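Local coordinates for probable transcriptional regulatory protein aq_1575 (Aquifex aeolicus, PDB 1LFP) that probably binds DNA and may regulate transcription as a cytoplasmic protein of the TACO1 family, at residues 85-90 and 108-113; 55-58 and 62-65; 157-162 and 181-186. All blocks are in the same frame, centred on the assembly; numbering follows the deposited sequence.

Contact 1: 85-90 and 108-113; sequences VIYEGY and RTTSEV
Tyr87 reaches from the strand to helix 106-119 with the far end of its phenol, which fits between Thr109 and Thr110. Its OH donates a hydrogen bond to Thr110 OG1 at 2.9 Å. The acceptor lies near the plane of the ring, on the CE1 side of the hydroxyl, and is only 3.1 Å from Tyr87 CE1. Around the other ortho carbon, Thr109 CG2 sits obliquely to the ring, 3.8 Å from Tyr87 CE2, while Thr109 CB is 3.6 Å from Tyr87 OH. One helical turn further on, Val113 CG2 completes the apolar border with a looser 4.4 Å approach to Tyr87 CD2. On the strand itself, Val85 CG2 lies over the rim of one face of the ring, 3.6 Å above its plane.

The ring gets there because CG stands anti to the carbonyl carbon of Tyr87 (chi1 -69°), which carries it back along the strand toward Val85, two residues earlier. In the second shell, Thr110 OG1 is also hydrogen-bonded to the backbone O of Arg106, one turn back, so this hydroxyl links the tyrosine to the start of the helix. Thr109 turns its methyl to the phenol and its OG1 elsewhere, to Thr103 OG1 and Asp230 OD2.

The short strand and helix axes run nearly parallel, 24° apart, with 10.6 Å between them. Strand 83-91 lies between strands 95-103 and 123-124 of the mixed sheet; helix 106-119 covers it, and Leu124 of the neighbouring strand touches Tyr87, Thr110 and Val113.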
loop_
_atom_site.group_PDB
_atom_site.type_symbol
_atom_site.label_atom_id
_atom_site.label_comp_id
_atom_site.label_asym_id
_atom_site.label_seq_id
_atom_site.Cartn_x
_atom_site.Cartn_y
_atom_site.Cartn_z
ATOM N N VAL A 85 -7.041 -9.715 -4.436
ATOM C CA VAL A 85 -7.521 -10.633 -3.408
ATOM C C VAL A 85 -7.064 -10.065 -2.068
ATOM O O VAL A 85 -6.000 -9.486 -1.993
ATOM C CB VAL A 85 -6.941 -12.066 -3.611
ATOM C CG1 VAL A 85 -5.449 -12.018 -3.768
ATOM C CG2 VAL A 85 -7.305 -12.964 -2.433
ATOM N N ILE A 86 -7.895 -10.205 -1.049
ATOM C CA ILE A 86 -7.535 -9.727 0.269
ATOM C C ILE A 86 -7.308 -10.903 1.159
ATOM O O ILE A 86 -8.190 -11.754 1.315
ATOM C CB ILE A 86 -8.643 -8.859 0.860
ATOM C CG1 ILE A 86 -8.845 -7.661 -0.064
ATOM C CG2 ILE A 86 -8.281 -8.444 2.284
ATOM C CD1 ILE A 86 -7.540 -7.034 -0.425
ATOM N N TYR A 87 -6.111 -10.992 1.737
ATOM C CA TYR A 87 -5.825 -12.075 2.658
ATOM C C TYR A 87 -5.878 -11.504 4.057
ATOM O O TYR A 87 -5.646 -10.309 4.261
ATOM C CB TYR A 87 -4.445 -12.686 2.405
ATOM C CG TYR A 87 -4.389 -13.423 1.108
ATOM C CD1 TYR A 87 -4.948 -14.702 0.976
ATOM C CD2 TYR A 87 -3.819 -12.832 -0.005
ATOM C CE1 TYR A 87 -4.930 -15.346 -0.238
ATOM C CE2 TYR A 87 -3.795 -13.469 -1.229
ATOM C CZ TYR A 87 -4.356 -14.725 -1.338
ATOM O OH TYR A 87 -4.327 -15.310 -2.590
ATOM N N GLU A 88 -6.265 -12.347 4.998
ATOM C CA GLU A 88 -6.409 -11.904 6.385
ATOM C C GLU A 88 -5.826 -12.989 7.289
ATOM O O GLU A 88 -6.072 -14.173 7.075
ATOM C CB GLU A 88 -7.906 -11.746 6.705
ATOM C CG GLU A 88 -8.564 -10.640 5.930
ATOM C CD GLU A 88 -10.066 -10.544 6.185
ATOM O OE1 GLU A 88 -10.511 -10.466 7.359
ATOM O OE2 GLU A 88 -10.820 -10.526 5.188
ATOM N N GLY A 89 -5.034 -12.591 8.291
ATOM C CA GLY A 89 -4.469 -13.569 9.187
ATOM C C GLY A 89 -3.852 -12.898 10.397
ATOM O O GLY A 89 -3.976 -11.654 10.620
ATOM N N TYR A 90 -3.169 -13.714 11.191
ATOM C CA TYR A 90 -2.570 -13.217 12.422
ATOM C C TYR A 90 -1.089 -13.520 12.491
ATOM O O TYR A 90 -0.633 -14.582 12.048
ATOM C CB TYR A 90 -3.273 -13.862 13.628
ATOM C CG TYR A 90 -4.633 -13.291 13.942
ATOM C CD1 TYR A 90 -4.782 -12.229 14.835
ATOM C CD2 TYR A 90 -5.775 -13.742 13.268
ATOM C CE1 TYR A 90 -6.016 -11.631 15.050
ATOM C CE2 TYR A 90 -7.002 -13.152 13.469
ATOM C CZ TYR A 90 -7.133 -12.097 14.360
ATOM O OH TYR A 90 -8.386 -11.536 14.573
ATOM N N ARG A 108 -2.014 -20.208 -6.066
ATOM C CA ARG A 108 -0.568 -20.092 -5.973
ATOM C C ARG A 108 -0.203 -19.070 -4.898
ATOM O O ARG A 108 0.554 -19.367 -3.972
ATOM C CB ARG A 108 -0.009 -19.653 -7.327
ATOM C CG ARG A 108 1.310 -20.304 -7.671
ATOM C CD ARG A 108 2.409 -19.292 -7.906
ATOM N NE ARG A 108 2.079 -18.273 -8.897
ATOM C CZ ARG A 108 1.422 -17.148 -8.626
ATOM N NH1 ARG A 108 1.016 -16.908 -7.396
ATOM N NH2 ARG A 108 1.195 -16.246 -9.568
ATOM N N THR A 109 -0.764 -17.883 -5.043
ATOM C CA THR A 109 -0.528 -16.804 -4.090
ATOM C C THR A 109 -0.944 -17.193 -2.671
ATOM O O THR A 109 -0.227 -16.924 -1.702
ATOM C CB THR A 109 -1.278 -15.559 -4.499
ATOM O OG1 THR A 109 -0.909 -15.214 -5.835
ATOM C CG2 THR A 109 -0.909 -14.384 -3.603
ATOM N N THR A 110 -2.089 -17.845 -2.536
ATOM C CA THR A 110 -2.543 -18.243 -1.212
ATOM C C THR A 110 -1.539 -19.132 -0.525
ATOM O O THR A 110 -1.238 -18.976 0.669
ATOM C CB THR A 110 -3.908 -18.969 -1.286
ATOM O OG1 THR A 110 -4.874 -18.060 -1.814
ATOM C CG2 THR A 110 -4.353 -19.427 0.102
ATOM N N SER A 111 -0.986 -20.069 -1.279
ATOM C CA SER A 111 0.002 -20.948 -0.696
ATOM C C SER A 111 1.288 -20.180 -0.338
ATOM O O SER A 111 1.880 -20.393 0.708
ATOM C CB SER A 111 0.274 -22.105 -1.649
ATOM O OG SER A 111 1.315 -22.936 -1.171
ATOM N N GLU A 112 1.708 -19.261 -1.187
ATOM C CA GLU A 112 2.918 -18.504 -0.869
ATOM C C GLU A 112 2.688 -17.714 0.419
ATOM O O GLU A 112 3.562 -17.635 1.301
ATOM C CB GLU A 112 3.233 -17.512 -1.992
ATOM C CG GLU A 112 3.256 -18.102 -3.398
ATOM C CD GLU A 112 3.343 -17.031 -4.484
ATOM O OE1 GLU A 112 4.206 -16.149 -4.384
ATOM O OE2 GLU A 112 2.551 -17.079 -5.450
ATOM N N VAL A 113 1.499 -17.146 0.538
ATOM C CA VAL A 113 1.188 -16.312 1.702
ATOM C C VAL A 113 1.055 -17.160 2.948
ATOM O O VAL A 113 1.607 -16.812 4.007
ATOM C CB VAL A 113 -0.066 -15.476 1.447
ATOM C CG1 VAL A 113 -0.526 -14.830 2.737
ATOM C CG2 VAL A 113 0.238 -14.396 0.414
#

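Contact 2: 55-58 and 62-65; sequences QAKK and PWEN
Lys57 lays the end of its side chain over one face of the Trp63 indole, the two side chains crossing at about a right angle. The close part of the contact is here. Lys57 CE stands 4.2 Å from the centroid of the five-membered ring in a CH-pi contact, and the ammonium NZ follows at 4.8 Å, only 4° off the ring normal, as a cation-pi partner. Nearer the backbone, Lys57 CG lies 4.0 Å from Trp63 NE1. The lysine runs extended through its middle torsions and bends only at the last one (chi4 56°), which places NZ above the pyrrole ring.

The other side of the contact is loose and bridged by water. Water 2 lies at the indole edge, in its plane, where it accepts from Trp63 NE1 at 2.6 Å and donates to the carbonyl O of Lys57 at 3.2 Å. Water 1, too close to water 2 for both to be present at once, is doubtful and probably an alternative position for the same bridge. Thus the indole N-H meets the end of helix 47-58 through solvent instead of directly. Trp63 is itself exposed, so this is surface packing, whereas the neighbouring Ala56 turns inward to Ile66 and to Ile32 of helix 21-39.

Pro62 holds the N-cap position of helix 63-74, and its O accepts from Asn65 N in the first turn. The whole is a short helix-loop-helix connection in the helical N-terminal domain of the TACO1/YebC family, with lysine and tryptophan meeting across the gap between successive helices.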
loop_
_atom_site.group_PDB
_atom_site.type_symbol
_atom_site.label_atom_id
_atom_site.label_comp_id
_atom_site.label_asym_id
_atom_site.label_seq_id
_atom_site.Cartn_x
_atom_site.Cartn_y
_atom_site.Cartn_z
ATOM N N GLN A 55 1.944 7.923 -11.068
ATOM C CA GLN A 55 2.893 7.370 -10.124
ATOM C C GLN A 55 3.983 6.618 -10.844
ATOM O O GLN A 55 5.133 6.559 -10.403
ATOM C CB GLN A 55 2.171 6.430 -9.163
ATOM C CG GLN A 55 2.192 6.906 -7.721
ATOM C CD GLN A 55 2.929 5.944 -6.810
ATOM O OE1 GLN A 55 4.161 5.924 -6.774
ATOM N NE2 GLN A 55 2.177 5.124 -6.084
ATOM N N ALA A 56 3.600 6.011 -11.953
ATOM C CA ALA A 56 4.543 5.263 -12.748
ATOM C C ALA A 56 5.488 6.248 -13.387
ATOM O O ALA A 56 6.671 5.999 -13.479
ATOM C CB ALA A 56 3.808 4.480 -13.821
ATOM N N LYS A 57 4.959 7.377 -13.859
ATOM C CA LYS A 57 5.813 8.350 -14.503
ATOM C C LYS A 57 6.761 8.941 -13.482
ATOM O O LYS A 57 7.918 9.184 -13.767
ATOM C CB LYS A 57 4.967 9.446 -15.152
ATOM C CG LYS A 57 4.330 9.016 -16.450
ATOM C CD LYS A 57 3.566 10.155 -17.107
ATOM C CE LYS A 57 3.191 9.806 -18.540
ATOM N NZ LYS A 57 2.404 8.551 -18.627
ATOM N N LYS A 58 6.262 9.145 -12.276
ATOM C CA LYS A 58 7.074 9.736 -11.231
ATOM C C LYS A 58 8.216 8.870 -10.781
ATOM O O LYS A 58 9.247 9.386 -10.324
ATOM C CB LYS A 58 6.196 10.101 -10.033
ATOM C CG LYS A 58 6.583 11.424 -9.409
ATOM C CD LYS A 58 6.506 12.554 -10.445
ATOM C CE LYS A 58 5.092 12.718 -11.024
ATOM N NZ LYS A 58 4.099 13.211 -10.016
ATOM N N PRO A 62 9.577 3.455 -17.734
ATOM C CA PRO A 62 9.507 3.751 -19.178
ATOM C C PRO A 62 8.058 3.893 -19.611
ATOM O O PRO A 62 7.211 3.112 -19.225
ATOM C CB PRO A 62 10.208 2.554 -19.819
ATOM C CG PRO A 62 11.252 2.157 -18.750
ATOM C CD PRO A 62 10.446 2.296 -17.447
ATOM N N TRP A 63 7.765 4.911 -20.395
ATOM C CA TRP A 63 6.387 5.092 -20.804
ATOM C C TRP A 63 5.892 3.909 -21.613
ATOM O O TRP A 63 4.708 3.633 -21.640
ATOM C CB TRP A 63 6.259 6.383 -21.610
ATOM C CG TRP A 63 6.626 7.614 -20.811
ATOM C CD1 TRP A 63 7.111 7.671 -19.520
ATOM C CD2 TRP A 63 6.526 8.963 -21.263
ATOM N NE1 TRP A 63 7.309 8.990 -19.155
ATOM C CE2 TRP A 63 6.963 9.799 -20.209
ATOM C CE3 TRP A 63 6.107 9.546 -22.464
ATOM C CZ2 TRP A 63 6.994 11.203 -20.325
ATOM C CZ3 TRP A 63 6.134 10.953 -22.582
ATOM C CH2 TRP A 63 6.577 11.756 -21.514
ATOM N N GLU A 64 6.795 3.223 -22.295
ATOM C CA GLU A 64 6.408 2.070 -23.096
ATOM C C GLU A 64 5.854 0.984 -22.178
ATOM O O GLU A 64 4.974 0.219 -22.558
ATOM C CB GLU A 64 7.622 1.571 -23.859
ATOM C CG GLU A 64 8.851 1.552 -22.980
ATOM C CD GLU A 64 9.866 2.641 -23.334
ATOM O OE1 GLU A 64 9.554 3.879 -23.207
ATOM O OE2 GLU A 64 10.983 2.216 -23.738
ATOM N N ASN A 65 6.351 0.906 -20.950
ATOM C CA ASN A 65 5.809 -0.098 -20.022
ATOM C C ASN A 65 4.436 0.274 -19.501
ATOM O O ASN A 65 3.635 -0.579 -19.157
ATOM C CB ASN A 65 6.717 -0.283 -18.808
ATOM C CG ASN A 65 7.877 -1.184 -19.101
ATOM O OD1 ASN A 65 7.760 -2.434 -19.059
ATOM N ND2 ASN A 65 9.018 -0.571 -19.412
HETATM O O HOH W 1 8.771 7.895 -16.432
HETATM O O HOH W 2 7.766 10.066 -16.883
#

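Contact 3: 157-162 and 181-186; sequences IEVGAE and YEVKEN
Val159 meets an amide residue through carbon alone: its CG1 presses on the CB of Asn186 at 3.6 Å, the closest approach of the two segments, and its CG2 touches the same CB at 4.0 Å. Both methyls therefore bear on the methylene from the same side. Val159 CG1 also reaches back one turn of helix 180-188, meeting Val183 CG1 at 3.9 Å and Val183 CG2 at 4.1 Å. It can serve both partners because it stands anti to the backbone N of Val159 (chi1 175°), where it meets both Val183 and Asn186, one turn apart.

Val159 is the last residue of its helix. Gly160, with positive phi (95°), is the C-prime residue of a Schellman motif, in which Ala161 N pairs with Ala156 O and, weakly, Gly160 N with Ile157 O. The chain then turns off toward strand 163-165. Helices 149-159 and 180-188 are the two helices of a beta-alpha-beta-beta-alpha-beta unit with ferredoxin-like topology, and the contact sets the C-terminal end of the first against the flank of the second.

With both Val159 methyls cut away, as in an alanine here, a gap is likely to open beside Asn186 CB, and Val183 would lose its mate on the other helix. Beneath the contact, Val183 rests on Ile140 and Thr175 of the antiparallel sheet and Ala161 on Ile173, while Leu190, past the end of helix 180-188, also packs against Val159.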
loop_
_atom_site.group_PDB
_atom_site.type_symbol
_atom_site.label_atom_id
_atom_site.label_comp_id
_atom_site.label_asym_id
_atom_site.label_seq_id
_atom_site.Cartn_x
_atom_site.Cartn_y
_atom_site.Cartn_z
ATOM N N ILE A 157 -5.767 19.753 7.249
ATOM C CA ILE A 157 -6.989 20.204 7.920
ATOM C C ILE A 157 -7.794 21.077 6.975
ATOM O O ILE A 157 -9.031 20.959 6.872
ATOM C CB ILE A 157 -6.646 21.016 9.187
ATOM C CG1 ILE A 157 -6.038 20.089 10.236
ATOM C CG2 ILE A 157 -7.887 21.701 9.744
ATOM C CD1 ILE A 157 -5.390 20.836 11.367
ATOM N N GLU A 158 -7.099 21.960 6.261
ATOM C CA GLU A 158 -7.747 22.862 5.342
ATOM C C GLU A 158 -8.527 22.113 4.270
ATOM O O GLU A 158 -9.613 22.543 3.893
ATOM C CB GLU A 158 -6.686 23.788 4.697
ATOM C CG GLU A 158 -7.230 24.769 3.713
ATOM C CD GLU A 158 -6.151 25.691 3.138
ATOM O OE1 GLU A 158 -6.489 26.490 2.247
ATOM O OE2 GLU A 158 -4.978 25.609 3.567
ATOM N N VAL A 159 -7.999 20.979 3.793
ATOM C CA VAL A 159 -8.692 20.238 2.735
ATOM C C VAL A 159 -9.761 19.333 3.352
ATOM O O VAL A 159 -10.657 18.846 2.666
ATOM C CB VAL A 159 -7.700 19.360 1.921
ATOM C CG1 VAL A 159 -8.461 18.515 0.922
ATOM C CG2 VAL A 159 -6.701 20.257 1.179
ATOM N N GLY A 160 -9.641 19.091 4.647
ATOM C CA GLY A 160 -10.650 18.278 5.322
ATOM C C GLY A 160 -10.394 16.794 5.500
ATOM O O GLY A 160 -11.324 15.990 5.363
ATOM N N ALA A 161 -9.172 16.430 5.873
ATOM C CA ALA A 161 -8.789 15.023 6.074
ATOM C C ALA A 161 -9.391 14.283 7.267
ATOM O O ALA A 161 -9.890 14.874 8.226
ATOM C CB ALA A 161 -7.275 14.910 6.142
ATOM N N GLU A 162 -9.291 12.965 7.200
ATOM C CA GLU A 162 -9.808 12.077 8.221
ATOM C C GLU A 162 -8.800 11.917 9.374
ATOM O O GLU A 162 -9.188 11.847 10.549
ATOM C CB GLU A 162 -10.117 10.723 7.558
ATOM C CG GLU A 162 -10.741 9.671 8.446
ATOM C CD GLU A 162 -12.202 9.935 8.764
ATOM O OE1 GLU A 162 -12.735 9.209 9.621
ATOM O OE2 GLU A 162 -12.816 10.845 8.170
ATOM N N TYR A 181 -9.499 10.928 -4.308
ATOM C CA TYR A 181 -8.979 11.712 -5.415
ATOM C C TYR A 181 -9.347 13.174 -5.310
ATOM O O TYR A 181 -8.638 14.051 -5.831
ATOM C CB TYR A 181 -9.440 11.111 -6.747
ATOM C CG TYR A 181 -9.001 9.671 -6.882
ATOM C CD1 TYR A 181 -7.659 9.323 -6.820
ATOM C CD2 TYR A 181 -9.941 8.663 -7.057
ATOM C CE1 TYR A 181 -7.256 7.987 -6.933
ATOM C CE2 TYR A 181 -9.571 7.349 -7.166
ATOM C CZ TYR A 181 -8.228 7.010 -7.106
ATOM O OH TYR A 181 -7.895 5.681 -7.222
ATOM N N GLU A 182 -10.425 13.442 -4.591
ATOM C CA GLU A 182 -10.855 14.817 -4.429
ATOM C C GLU A 182 -9.890 15.486 -3.496
ATOM O O GLU A 182 -9.512 16.636 -3.707
ATOM C CB GLU A 182 -12.268 14.867 -3.861
ATOM C CG GLU A 182 -12.876 16.247 -3.853
ATOM C CD GLU A 182 -14.258 16.253 -3.230
ATOM O OE1 GLU A 182 -15.207 15.732 -3.858
ATOM O OE2 GLU A 182 -14.390 16.770 -2.103
ATOM N N VAL A 183 -9.499 14.774 -2.435
ATOM C CA VAL A 183 -8.546 15.340 -1.488
ATOM C C VAL A 183 -7.162 15.509 -2.142
ATOM O O VAL A 183 -6.506 16.528 -1.976
ATOM C CB VAL A 183 -8.457 14.444 -0.237
ATOM C CG1 VAL A 183 -7.258 14.817 0.620
ATOM C CG2 VAL A 183 -9.750 14.602 0.553
ATOM N N LYS A 184 -6.738 14.508 -2.905
ATOM C CA LYS A 184 -5.463 14.545 -3.582
ATOM C C LYS A 184 -5.408 15.802 -4.448
ATOM O O LYS A 184 -4.435 16.568 -4.400
ATOM C CB LYS A 184 -5.308 13.323 -4.500
ATOM C CG LYS A 184 -4.052 13.351 -5.380
ATOM C CD LYS A 184 -4.001 12.046 -6.202
ATOM C CE LYS A 184 -2.781 11.985 -7.080
ATOM N NZ LYS A 184 -2.931 12.770 -8.331
ATOM N N GLU A 185 -6.476 15.994 -5.224
ATOM C CA GLU A 185 -6.594 17.143 -6.139
ATOM C C GLU A 185 -6.496 18.469 -5.384
ATOM O O GLU A 185 -5.743 19.379 -5.757
ATOM C CB GLU A 185 -7.934 17.066 -6.869
ATOM C CG GLU A 185 -7.991 17.895 -8.125
ATOM C CD GLU A 185 -8.023 17.036 -9.377
ATOM O OE1 GLU A 185 -9.047 16.346 -9.604
ATOM O OE2 GLU A 185 -7.022 17.045 -10.126
ATOM N N ASN A 186 -7.246 18.574 -4.298
ATOM C CA ASN A 186 -7.228 19.799 -3.503
ATOM C C ASN A 186 -5.887 20.076 -2.856
ATOM O O ASN A 186 -5.514 21.236 -2.652
ATOM C CB ASN A 186 -8.335 19.731 -2.457
ATOM C CG ASN A 186 -9.711 19.953 -3.061
ATOM O OD1 ASN A 186 -10.724 19.581 -2.477
ATOM N ND2 ASN A 186 -9.750 20.580 -4.235
#

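Along the chain the contacts come in series: contact 2 closes first, contact 1 follows and contact 3 is last, with none enclosing another. Contact 2 belongs to the helical N-terminal domain; contacts 1 and 3 fall in the second and third domain range, but contact 1 includes a strand of the mixed sheet, whereas the helices of contact 3 pack on the four-stranded antiparallel sheet. These two lie on opposite sides of the chain's centre, their own centres 32 Å apart. Contacts 2 and 3 come nearest, about 7 Å between closest atoms, and helix 180-188 also touches helix 47-58 through Tyr181 and Lys184. The three contacts thus lie in separate parts of the fold.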